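Local coordinates for protein ferritin heavy chain (Trichoplusia ni, PDB 1Z6O) that oxidises ferrous iron at a diiron ferroxidase site and, with light chains in a 24-subunit secreted shell, stores it as ferric mineral, at residues M[15-20]-M[76-81]; M[37-42]-M[58-63]; M[51-56]-M[178-183]. One frame throughout, in Å; residues are numbered along the deposited sequence.

Interaction 1 (M[15-20]-M[76-81]); sequences ITMHRS and EYLLMR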
loop_
_atom_site.group_PDB
_atom_site.type_symbol
_atom_site.label_atom_id
_atom_site.label_comp_id
_atom_site.label_asym_id
_atom_site.label_seq_id
_atom_site.Cartn_x
_atom_site.Cartn_y
_atom_site.Cartn_z
ATOM N N ILE M 15 8.792 12.497 -56.007
ATOM C CA ILE M 15 8.055 11.286 -56.419
ATOM C C ILE M 15 8.922 10.600 -57.456
ATOM O O ILE M 15 8.966 11.021 -58.601
ATOM C CB ILE M 15 6.681 11.686 -57.017
ATOM C CG1 ILE M 15 5.919 12.531 -55.982
ATOM C CG2 ILE M 15 5.880 10.439 -57.412
ATOM C CD1 ILE M 15 4.545 13.025 -56.452
ATOM N N THR M 16 9.584 9.517 -57.068
ATOM C CA THR M 16 10.565 8.897 -57.956
ATOM C C THR M 16 10.430 7.448 -58.404
ATOM O O THR M 16 11.275 6.972 -59.149
ATOM C CB THR M 16 11.945 9.014 -57.307
ATOM O OG1 THR M 16 11.895 8.372 -56.024
ATOM C CG2 THR M 16 12.333 10.485 -57.090
ATOM N N MET M 17 9.414 6.722 -57.956
ATOM C CA MET M 17 9.323 5.328 -58.379
ATOM C C MET M 17 9.179 5.217 -59.893
ATOM O O MET M 17 8.527 6.050 -60.525
ATOM C CB MET M 17 8.131 4.632 -57.716
ATOM C CG MET M 17 8.354 4.327 -56.230
ATOM S SD MET M 17 7.015 3.299 -55.568
ATOM C CE MET M 17 7.262 1.780 -56.506
ATOM N N HIS M 18 9.794 4.195 -60.474
ATOM C CA HIS M 18 9.675 3.993 -61.916
ATOM C C HIS M 18 8.610 2.958 -62.222
ATOM O O HIS M 18 8.218 2.161 -61.358
ATOM C CB HIS M 18 11.030 3.626 -62.529
ATOM C CG HIS M 18 11.889 4.822 -62.795
ATOM N ND1 HIS M 18 12.120 5.796 -61.843
ATOM C CD2 HIS M 18 12.533 5.231 -63.915
ATOM C CE1 HIS M 18 12.866 6.754 -62.368
ATOM N NE2 HIS M 18 13.130 6.436 -63.622
ATOM N N ARG M 19 8.141 2.975 -63.463
ATOM C CA ARG M 19 7.050 2.118 -63.902
ATOM C C ARG M 19 7.149 0.615 -63.720
ATOM O O ARG M 19 6.201 -0.017 -63.255
ATOM C CB ARG M 19 6.725 2.431 -65.375
ATOM C CG ARG M 19 5.697 1.495 -66.006
ATOM C CD ARG M 19 5.101 2.100 -67.282
ATOM N NE ARG M 19 4.007 3.020 -66.967
ATOM C CZ ARG M 19 2.764 2.641 -66.664
ATOM N NH1 ARG M 19 2.436 1.352 -66.643
ATOM N NH2 ARG M 19 1.849 3.554 -66.361
ATOM N N SER M 20 8.269 0.020 -64.096
ATOM C CA SER M 20 8.375 -1.425 -63.969
ATOM C C SER M 20 8.245 -1.856 -62.497
ATOM O O SER M 20 7.534 -2.807 -62.163
ATOM C CB SER M 20 9.706 -1.895 -64.556
ATOM O OG SER M 20 9.882 -3.279 -64.320
ATOM N N GLU M 76 0.430 1.078 -48.487
ATOM C CA GLU M 76 0.954 2.212 -47.713
ATOM C C GLU M 76 2.325 2.645 -48.227
ATOM O O GLU M 76 2.655 3.829 -48.198
ATOM C CB GLU M 76 1.077 1.859 -46.220
ATOM C CG GLU M 76 -0.264 1.658 -45.516
ATOM C CD GLU M 76 -0.996 2.965 -45.245
ATOM O OE1 GLU M 76 -2.228 2.922 -45.039
ATOM O OE2 GLU M 76 -0.345 4.037 -45.219
ATOM N N TYR M 77 3.138 1.691 -48.671
ATOM C CA TYR M 77 4.463 2.050 -49.181
ATOM C C TYR M 77 4.293 2.917 -50.442
ATOM O O TYR M 77 4.931 3.960 -50.586
ATOM C CB TYR M 77 5.280 0.788 -49.524
ATOM C CG TYR M 77 6.706 1.139 -49.889
ATOM C CD1 TYR M 77 7.704 1.163 -48.914
ATOM C CD2 TYR M 77 7.026 1.585 -51.176
ATOM C CE1 TYR M 77 8.991 1.638 -49.205
ATOM C CE2 TYR M 77 8.307 2.065 -51.481
ATOM C CZ TYR M 77 9.278 2.094 -50.487
ATOM O OH TYR M 77 10.518 2.635 -50.748
ATOM N N LEU M 78 3.438 2.485 -51.364
ATOM C CA LEU M 78 3.216 3.269 -52.583
ATOM C C LEU M 78 2.712 4.680 -52.241
ATOM O O LEU M 78 3.147 5.666 -52.839
ATOM C CB LEU M 78 2.198 2.566 -53.501
ATOM C CG LEU M 78 2.642 1.214 -54.095
ATOM C CD1 LEU M 78 1.543 0.669 -55.008
ATOM C CD2 LEU M 78 3.944 1.388 -54.888
ATOM N N LEU M 79 1.795 4.780 -51.282
ATOM C CA LEU M 79 1.252 6.086 -50.895
ATOM C C LEU M 79 2.351 6.984 -50.329
ATOM O O LEU M 79 2.390 8.186 -50.609
ATOM C CB LEU M 79 0.137 5.917 -49.846
ATOM C CG LEU M 79 -1.168 5.266 -50.343
ATOM C CD1 LEU M 79 -2.015 4.823 -49.137
ATOM C CD2 LEU M 79 -1.948 6.271 -51.221
ATOM N N MET M 80 3.238 6.404 -49.522
ATOM C CA MET M 80 4.333 7.175 -48.932
ATOM C C MET M 80 5.252 7.747 -50.019
ATOM O O MET M 80 5.789 8.848 -49.867
ATOM C CB MET M 80 5.166 6.294 -47.982
ATOM C CG MET M 80 6.474 6.966 -47.525
ATOM S SD MET M 80 7.532 5.904 -46.504
ATOM C CE MET M 80 8.167 4.763 -47.820
ATOM N N ARG M 81 5.433 6.997 -51.105
ATOM C CA ARG M 81 6.295 7.435 -52.210
ATOM C C ARG M 81 5.612 8.428 -53.159
ATOM O O ARG M 81 6.219 8.884 -54.133
ATOM C CB ARG M 81 6.820 6.213 -52.994
ATOM C CG ARG M 81 7.819 5.347 -52.182
ATOM C CD ARG M 81 9.142 6.100 -51.921
ATOM N NE ARG M 81 9.897 6.312 -53.163
ATOM C CZ ARG M 81 10.693 5.407 -53.739
ATOM N NH1 ARG M 81 10.869 4.203 -53.191
ATOM N NH2 ARG M 81 11.305 5.696 -54.886
HETATM O O HOH W 1 9.052 8.859 -54.114
HETATM O O HOH W 2 7.003 7.338 -56.488
#

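Interaction 2 (M[37-42]-M[58-63]); sequences LQYLAM and QLFFDA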
loop_
_atom_site.group_PDB
_atom_site.type_symbol
_atom_site.label_atom_id
_atom_site.label_comp_id
_atom_site.label_asym_id
_atom_site.label_seq_id
_atom_site.Cartn_x
_atom_site.Cartn_y
_atom_site.Cartn_z
ATOM N N LEU M 37 -7.838 -14.461 -49.659
ATOM C CA LEU M 37 -9.097 -15.127 -50.007
ATOM C C LEU M 37 -8.961 -16.646 -49.988
ATOM O O LEU M 37 -9.889 -17.351 -49.588
ATOM C CB LEU M 37 -9.581 -14.676 -51.391
ATOM C CG LEU M 37 -9.700 -13.152 -51.560
ATOM C CD1 LEU M 37 -10.184 -12.810 -52.961
ATOM C CD2 LEU M 37 -10.657 -12.605 -50.535
ATOM N N GLN M 38 -7.813 -17.157 -50.419
ATOM C CA GLN M 38 -7.623 -18.606 -50.420
ATOM C C GLN M 38 -7.539 -19.118 -48.970
ATOM O O GLN M 38 -8.036 -20.203 -48.665
ATOM C CB GLN M 38 -6.362 -18.991 -51.218
ATOM C CG GLN M 38 -6.123 -20.505 -51.279
ATOM C CD GLN M 38 -7.266 -21.247 -51.965
ATOM O OE1 GLN M 38 -7.291 -21.374 -53.184
ATOM N NE2 GLN M 38 -8.230 -21.718 -51.176
ATOM N N TYR M 39 -6.911 -18.347 -48.078
ATOM C CA TYR M 39 -6.840 -18.747 -46.667
ATOM C C TYR M 39 -8.229 -18.688 -46.028
ATOM O O TYR M 39 -8.542 -19.504 -45.160
ATOM C CB TYR M 39 -5.865 -17.852 -45.887
ATOM C CG TYR M 39 -4.418 -18.265 -46.046
ATOM C CD1 TYR M 39 -3.431 -17.334 -46.376
ATOM C CD2 TYR M 39 -4.027 -19.586 -45.802
ATOM C CE1 TYR M 39 -2.072 -17.708 -46.453
ATOM C CE2 TYR M 39 -2.685 -19.968 -45.871
ATOM C CZ TYR M 39 -1.715 -19.030 -46.193
ATOM O OH TYR M 39 -0.395 -19.424 -46.222
ATOM N N LEU M 40 -9.063 -17.726 -46.432
ATOM C CA LEU M 40 -10.425 -17.667 -45.876
ATOM C C LEU M 40 -11.159 -18.961 -46.210
ATOM O O LEU M 40 -11.921 -19.478 -45.397
ATOM C CB LEU M 40 -11.251 -16.513 -46.471
ATOM C CG LEU M 40 -11.129 -15.095 -45.922
ATOM C CD1 LEU M 40 -12.143 -14.189 -46.660
ATOM C CD2 LEU M 40 -11.415 -15.098 -44.409
ATOM N N ALA M 41 -10.958 -19.466 -47.425
ATOM C CA ALA M 41 -11.626 -20.702 -47.832
ATOM C C ALA M 41 -11.117 -21.892 -47.012
ATOM O O ALA M 41 -11.879 -22.820 -46.728
ATOM C CB ALA M 41 -11.421 -20.950 -49.341
ATOM N N MET M 42 -9.836 -21.884 -46.637
ATOM C CA MET M 42 -9.309 -22.968 -45.807
ATOM C C MET M 42 -9.933 -22.873 -44.419
ATOM O O MET M 42 -10.317 -23.885 -43.831
ATOM C CB MET M 42 -7.785 -22.881 -45.674
ATOM C CG MET M 42 -7.031 -23.194 -46.952
ATOM S SD MET M 42 -5.233 -23.288 -46.603
ATOM C CE MET M 42 -4.594 -23.675 -48.253
ATOM N N GLN M 58 -8.701 -21.752 -37.122
ATOM C CA GLN M 58 -8.151 -20.517 -36.566
ATOM C C GLN M 58 -6.805 -20.176 -37.211
ATOM O O GLN M 58 -6.514 -19.002 -37.477
ATOM C CB GLN M 58 -7.977 -20.661 -35.049
ATOM C CG GLN M 58 -7.477 -19.410 -34.329
ATOM C CD GLN M 58 -7.070 -19.707 -32.875
ATOM O OE1 GLN M 58 -5.970 -20.201 -32.608
ATOM N NE2 GLN M 58 -7.971 -19.426 -31.939
ATOM N N LEU M 59 -5.977 -21.195 -37.436
ATOM C CA LEU M 59 -4.672 -20.988 -38.067
ATOM C C LEU M 59 -4.854 -20.304 -39.423
ATOM O O LEU M 59 -4.156 -19.343 -39.750
ATOM C CB LEU M 59 -3.962 -22.333 -38.294
ATOM C CG LEU M 59 -2.599 -22.292 -39.014
ATOM C CD1 LEU M 59 -1.550 -21.693 -38.071
ATOM C CD2 LEU M 59 -2.172 -23.711 -39.429
ATOM N N PHE M 60 -5.801 -20.794 -40.215
ATOM C CA PHE M 60 -5.998 -20.229 -41.541
ATOM C C PHE M 60 -6.769 -18.916 -41.572
ATOM O O PHE M 60 -6.518 -18.090 -42.445
ATOM C CB PHE M 60 -6.605 -21.298 -42.467
ATOM C CG PHE M 60 -5.675 -22.475 -42.693
ATOM C CD1 PHE M 60 -4.351 -22.261 -43.077
ATOM C CD2 PHE M 60 -6.112 -23.783 -42.504
ATOM C CE1 PHE M 60 -3.469 -23.334 -43.270
ATOM C CE2 PHE M 60 -5.241 -24.866 -42.695
ATOM C CZ PHE M 60 -3.915 -24.637 -43.078
ATOM N N PHE M 61 -7.699 -18.701 -40.641
ATOM C CA PHE M 61 -8.379 -17.400 -40.598
ATOM C C PHE M 61 -7.318 -16.361 -40.186
ATOM O O PHE M 61 -7.319 -15.242 -40.693
ATOM C CB PHE M 61 -9.534 -17.394 -39.583
ATOM C CG PHE M 61 -10.810 -18.023 -40.105
ATOM C CD1 PHE M 61 -11.521 -18.937 -39.329
ATOM C CD2 PHE M 61 -11.310 -17.683 -41.362
ATOM C CE1 PHE M 61 -12.722 -19.505 -39.798
ATOM C CE2 PHE M 61 -12.506 -18.244 -41.841
ATOM C CZ PHE M 61 -13.214 -19.160 -41.052
ATOM N N ASP M 62 -6.422 -16.723 -39.262
ATOM C CA ASP M 62 -5.356 -15.797 -38.853
ATOM C C ASP M 62 -4.466 -15.490 -40.061
ATOM O O ASP M 62 -4.063 -14.343 -40.268
ATOM C CB ASP M 62 -4.464 -16.387 -37.739
ATOM C CG ASP M 62 -5.161 -16.441 -36.382
ATOM O OD1 ASP M 62 -6.242 -15.837 -36.231
ATOM O OD2 ASP M 62 -4.619 -17.086 -35.457
ATOM N N ALA M 63 -4.144 -16.517 -40.849
ATOM C CA ALA M 63 -3.307 -16.321 -42.040
ATOM C C ALA M 63 -4.005 -15.410 -43.049
ATOM O O ALA M 63 -3.356 -14.597 -43.709
ATOM C CB ALA M 63 -2.978 -17.671 -42.700
#

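Interaction 3 (M[51-56]-M[178-183]); sequences VNRPGF and GEFIFD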
loop_
_atom_site.group_PDB
_atom_site.type_symbol
_atom_site.label_atom_id
_atom_site.label_comp_id
_atom_site.label_asym_id
_atom_site.label_seq_id
_atom_site.Cartn_x
_atom_site.Cartn_y
_atom_site.Cartn_z
ATOM N N VAL M 51 -15.942 -31.665 -40.498
ATOM C CA VAL M 51 -14.468 -31.673 -40.541
ATOM C C VAL M 51 -14.025 -31.419 -39.102
ATOM O O VAL M 51 -13.218 -32.159 -38.534
ATOM C CB VAL M 51 -13.927 -30.577 -41.486
ATOM C CG1 VAL M 51 -12.392 -30.489 -41.369
ATOM C CG2 VAL M 51 -14.328 -30.912 -42.932
ATOM N N ASN M 52 -14.563 -30.347 -38.527
ATOM C CA ASN M 52 -14.350 -30.007 -37.129
ATOM C C ASN M 52 -12.907 -29.959 -36.620
ATOM O O ASN M 52 -12.550 -30.674 -35.681
ATOM C CB ASN M 52 -15.183 -30.985 -36.257
ATOM C CG ASN M 52 -15.423 -30.460 -34.858
ATOM O OD1 ASN M 52 -15.806 -29.303 -34.684
ATOM N ND2 ASN M 52 -15.213 -31.307 -33.847
ATOM N N ARG M 53 -12.087 -29.107 -37.226
ATOM C CA ARG M 53 -10.698 -28.935 -36.796
ATOM C C ARG M 53 -10.562 -27.439 -36.494
ATOM O O ARG M 53 -10.036 -26.671 -37.305
ATOM C CB ARG M 53 -9.747 -29.359 -37.922
ATOM C CG ARG M 53 -9.820 -30.859 -38.254
ATOM C CD ARG M 53 -9.356 -31.704 -37.064
ATOM N NE ARG M 53 -9.311 -33.137 -37.375
ATOM C CZ ARG M 53 -9.922 -34.081 -36.659
ATOM N NH1 ARG M 53 -10.637 -33.747 -35.592
ATOM N NH2 ARG M 53 -9.807 -35.360 -36.996
ATOM N N PRO M 54 -11.057 -27.005 -35.325
ATOM C CA PRO M 54 -10.993 -25.587 -34.940
ATOM C C PRO M 54 -9.592 -24.996 -34.866
ATOM O O PRO M 54 -9.415 -23.791 -35.072
ATOM C CB PRO M 54 -11.732 -25.552 -33.591
ATOM C CG PRO M 54 -11.467 -26.945 -33.025
ATOM C CD PRO M 54 -11.658 -27.824 -34.250
ATOM N N GLY M 55 -8.603 -25.833 -34.565
ATOM C CA GLY M 55 -7.228 -25.355 -34.508
ATOM C C GLY M 55 -6.779 -24.949 -35.905
ATOM O O GLY M 55 -6.201 -23.874 -36.098
ATOM N N PHE M 56 -7.030 -25.810 -36.887
ATOM C CA PHE M 56 -6.676 -25.489 -38.273
ATOM C C PHE M 56 -7.506 -24.312 -38.775
ATOM O O PHE M 56 -6.998 -23.452 -39.485
ATOM C CB PHE M 56 -6.911 -26.688 -39.200
ATOM C CG PHE M 56 -5.793 -27.693 -39.177
ATOM C CD1 PHE M 56 -5.863 -28.819 -38.367
ATOM C CD2 PHE M 56 -4.659 -27.496 -39.959
ATOM C CE1 PHE M 56 -4.809 -29.748 -38.337
ATOM C CE2 PHE M 56 -3.601 -28.416 -39.938
ATOM C CZ PHE M 56 -3.679 -29.542 -39.127
ATOM N N GLY M 178 -4.103 -38.687 -34.652
ATOM C CA GLY M 178 -2.962 -37.810 -34.861
ATOM C C GLY M 178 -3.405 -36.398 -35.216
ATOM O O GLY M 178 -2.916 -35.419 -34.640
ATOM N N GLU M 179 -4.338 -36.274 -36.156
ATOM C CA GLU M 179 -4.807 -34.945 -36.541
ATOM C C GLU M 179 -5.597 -34.289 -35.408
ATOM O O GLU M 179 -5.515 -33.076 -35.200
ATOM C CB GLU M 179 -5.673 -35.019 -37.804
ATOM C CG GLU M 179 -5.858 -33.655 -38.477
ATOM C CD GLU M 179 -6.694 -33.738 -39.750
ATOM O OE1 GLU M 179 -7.934 -33.606 -39.655
ATOM O OE2 GLU M 179 -6.113 -33.954 -40.841
ATOM N N PHE M 180 -6.365 -35.081 -34.665
ATOM C CA PHE M 180 -7.134 -34.525 -33.555
ATOM C C PHE M 180 -6.209 -33.871 -32.522
ATOM O O PHE M 180 -6.438 -32.738 -32.090
ATOM C CB PHE M 180 -7.954 -35.625 -32.863
ATOM C CG PHE M 180 -8.719 -35.138 -31.658
ATOM C CD1 PHE M 180 -9.991 -34.576 -31.804
ATOM C CD2 PHE M 180 -8.161 -35.222 -30.384
ATOM C CE1 PHE M 180 -10.700 -34.106 -30.688
ATOM C CE2 PHE M 180 -8.862 -34.753 -29.252
ATOM C CZ PHE M 180 -10.133 -34.195 -29.408
ATOM N N ILE M 181 -5.165 -34.590 -32.116
ATOM C CA ILE M 181 -4.229 -34.066 -31.124
ATOM C C ILE M 181 -3.471 -32.851 -31.669
ATOM O O ILE M 181 -3.319 -31.837 -30.984
ATOM C CB ILE M 181 -3.215 -35.162 -30.702
ATOM C CG1 ILE M 181 -3.950 -36.250 -29.902
ATOM C CG2 ILE M 181 -2.072 -34.549 -29.861
ATOM C CD1 ILE M 181 -3.099 -37.497 -29.642
ATOM N N PHE M 182 -2.993 -32.960 -32.903
ATOM C CA PHE M 182 -2.246 -31.871 -33.535
ATOM C C PHE M 182 -3.116 -30.609 -33.607
ATOM O O PHE M 182 -2.653 -29.492 -33.339
ATOM C CB PHE M 182 -1.827 -32.304 -34.945
ATOM C CG PHE M 182 -0.883 -31.343 -35.627
ATOM C CD1 PHE M 182 0.498 -31.500 -35.506
ATOM C CD2 PHE M 182 -1.379 -30.294 -36.397
ATOM C CE1 PHE M 182 1.383 -30.614 -36.153
ATOM C CE2 PHE M 182 -0.505 -29.401 -37.051
ATOM C CZ PHE M 182 0.874 -29.565 -36.927
ATOM N N ASP M 183 -4.382 -30.798 -33.963
ATOM C CA ASP M 183 -5.342 -29.696 -34.071
ATOM C C ASP M 183 -5.513 -28.985 -32.729
ATOM O O ASP M 183 -5.539 -27.755 -32.672
ATOM C CB ASP M 183 -6.707 -30.235 -34.541
ATOM C CG ASP M 183 -7.769 -29.140 -34.658
ATOM O OD1 ASP M 183 -7.648 -28.293 -35.568
ATOM O OD2 ASP M 183 -8.722 -29.122 -33.841
HETATM O O HOH W 3 -8.850 -36.595 -39.344
#

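Interaction 1 (M[15-20]-M[76-81])
T16 and M17 meet R81 in a buried polar and apolar contact that ties the loop leading into helix 19-47 to the C-terminal end of helix 54-80. R81 CG lies anti to the carbonyl carbon, and the chain bends at chi2 and chi3 (both -68°), bringing the guanidinium to the loop. R81 NH2 gives a hydrogen bond to T16 OG1 (3.0 Å), somewhat tilted from the guanidinium plane, while M17 CG lies over the centre of one face, 3.5 Å from R81 NH2. Further out, M17 SD rests on L78 CD2 at 3.7 Å. In the ferritin four-helix bundle these two helices run antiparallel, and here the start of one is fastened to the finish of the other. R81 NH1 reaches Y77 OH (2.9 Å) in the guanidinium plane and also forms a salt bridge with D138; Y77 OH in turn bonds H140. One water links T16 N with R81 NE and R81 O, and a second joins M17 N to R81 O. A leucine in place of R81 would probably leave T16 OG1 without its donor and D138 without its positive mate. Y154 of a second heavy chain makes a cation-pi contact with R81.

Interaction 2 (M[37-42]-M[58-63])
Y39 and A63 meet at the heart of a close antiparallel helix pair, helix 19-47 against helix 54-80, whose local axes approach to 7.5 Å at an angle of 162°. The methyl of A63 sits over the centre of the Y39 ring, its CB 3.6 Å from the ring centroid and almost on the normal, a CH-pi contact. Y39 CB points toward the facing helix and lies 3.5 Å from F60 O. With CG anti to the carbonyl carbon (chi1 -82°), the Y39 ring lies against A63, and Y39 CD2 meets F60 CD1 at 3.8 Å where the two side chains cross at about a right angle.

M42 packs on F60. The methionine is extended beyond CG, and with chi2 at -172° M42 SD lies over the middle of the F60 ring, 3.8 Å from its centroid, a Met-aromatic contact; M42 CB packs beside it, 3.7 Å from F60 CG. L59 CD2 lies over the opposite face, nearer the rim, and the F60 ring is held from both faces. L40 and F61 start out pointing away from the facing helix, yet their ends converge, L40 CD2 lying 4.0 Å from F61 CD2.

The phenol of Y39 reaches beyond this interface: its OH bonds E116, an inferred ligand of the second iron, and its side chain also packs on E67, which binds iron. Y39 thereby joins the helix pair to the ferroxidase centre. Helix 105-132 adjoins the same flank, touching Y39 through A112 and M42 through H111 and M115, while L49 and K92 of a light chain pack on L40 and F61.

Interaction 3 (M[51-56]-M[178-183])
R53 meets E179 and D183 where the N-terminal end of helix 54-80 docks on the short C-terminal helix 175-186, the fifth helix that ferritins add to the four-helix bundle. From CB outward, R53 first passes D183, with R53 CB 3.3 Å from D183 OD1. The chain bends at chi2 (-64°), and CG and CD then run beside E179 OE1. R53 NE makes the salt bridge, a nearly straight hydrogen bond of 2.7 Å to E179 OE1 (169°), received on the anti lone pair and lying in the guanidinium plane, although the carboxylate plane stands at 86° to it. At the tip, NH1 comes to the edge of the F180 ring and forms a salt bridge with D184 of a light chain; NH2 bonds a water that bridges weakly back to E179 OE1. One guanidinium face lies above E179 C and F180 CA, the other above V51 O.

D183, whose CG is anti to its backbone N, brings its carboxylate to the first turn of helix 54-80. D183 OD1 takes a hydrogen bond from F56 N (2.9 Å) and a weak, bent one from G55 N. G55 has no side chain, and a beta carbon would run into the backbone oxygen D183 O; instead G55 CA makes a CA-H...O contact with D183 O (3.5 Å). The F56 side chain extends past the carboxylate, and F56 CZ lies 3.6 Å from F182 CD2, in rings that are slid well apart.

E179 OE2 is held by G105 N, giving this buried carboxylate a second anchor. The carboxylate of D183, set against backbone N-H groups at a helix start, is probably stabilised by the helix dipole, and the pairing of R53 with E179 is likely to keep both buried side chains charged.

How the interactions relate
All three interactions use helix 54-80: interaction 3 holds its N-terminal end, interaction 2 lies just beyond, and interaction 1 closes its C-terminal end. Interactions 2 and 3 adjoin in sequence, with centres 15 Å apart, whereas interaction 1 lies on the other side of the chain's centre, its centre 30 Å from that of interaction 2 and 43 Å from that of interaction 3. Interactions 1 and 2 join the same two helices, 19-47 and 54-80. The bound iron lies between them along the bundle, about 7 Å from the Y39 side chain in interaction 2 and about 13 Å from that of Y77 in interaction 1; interaction 3 is away from the annotated sites.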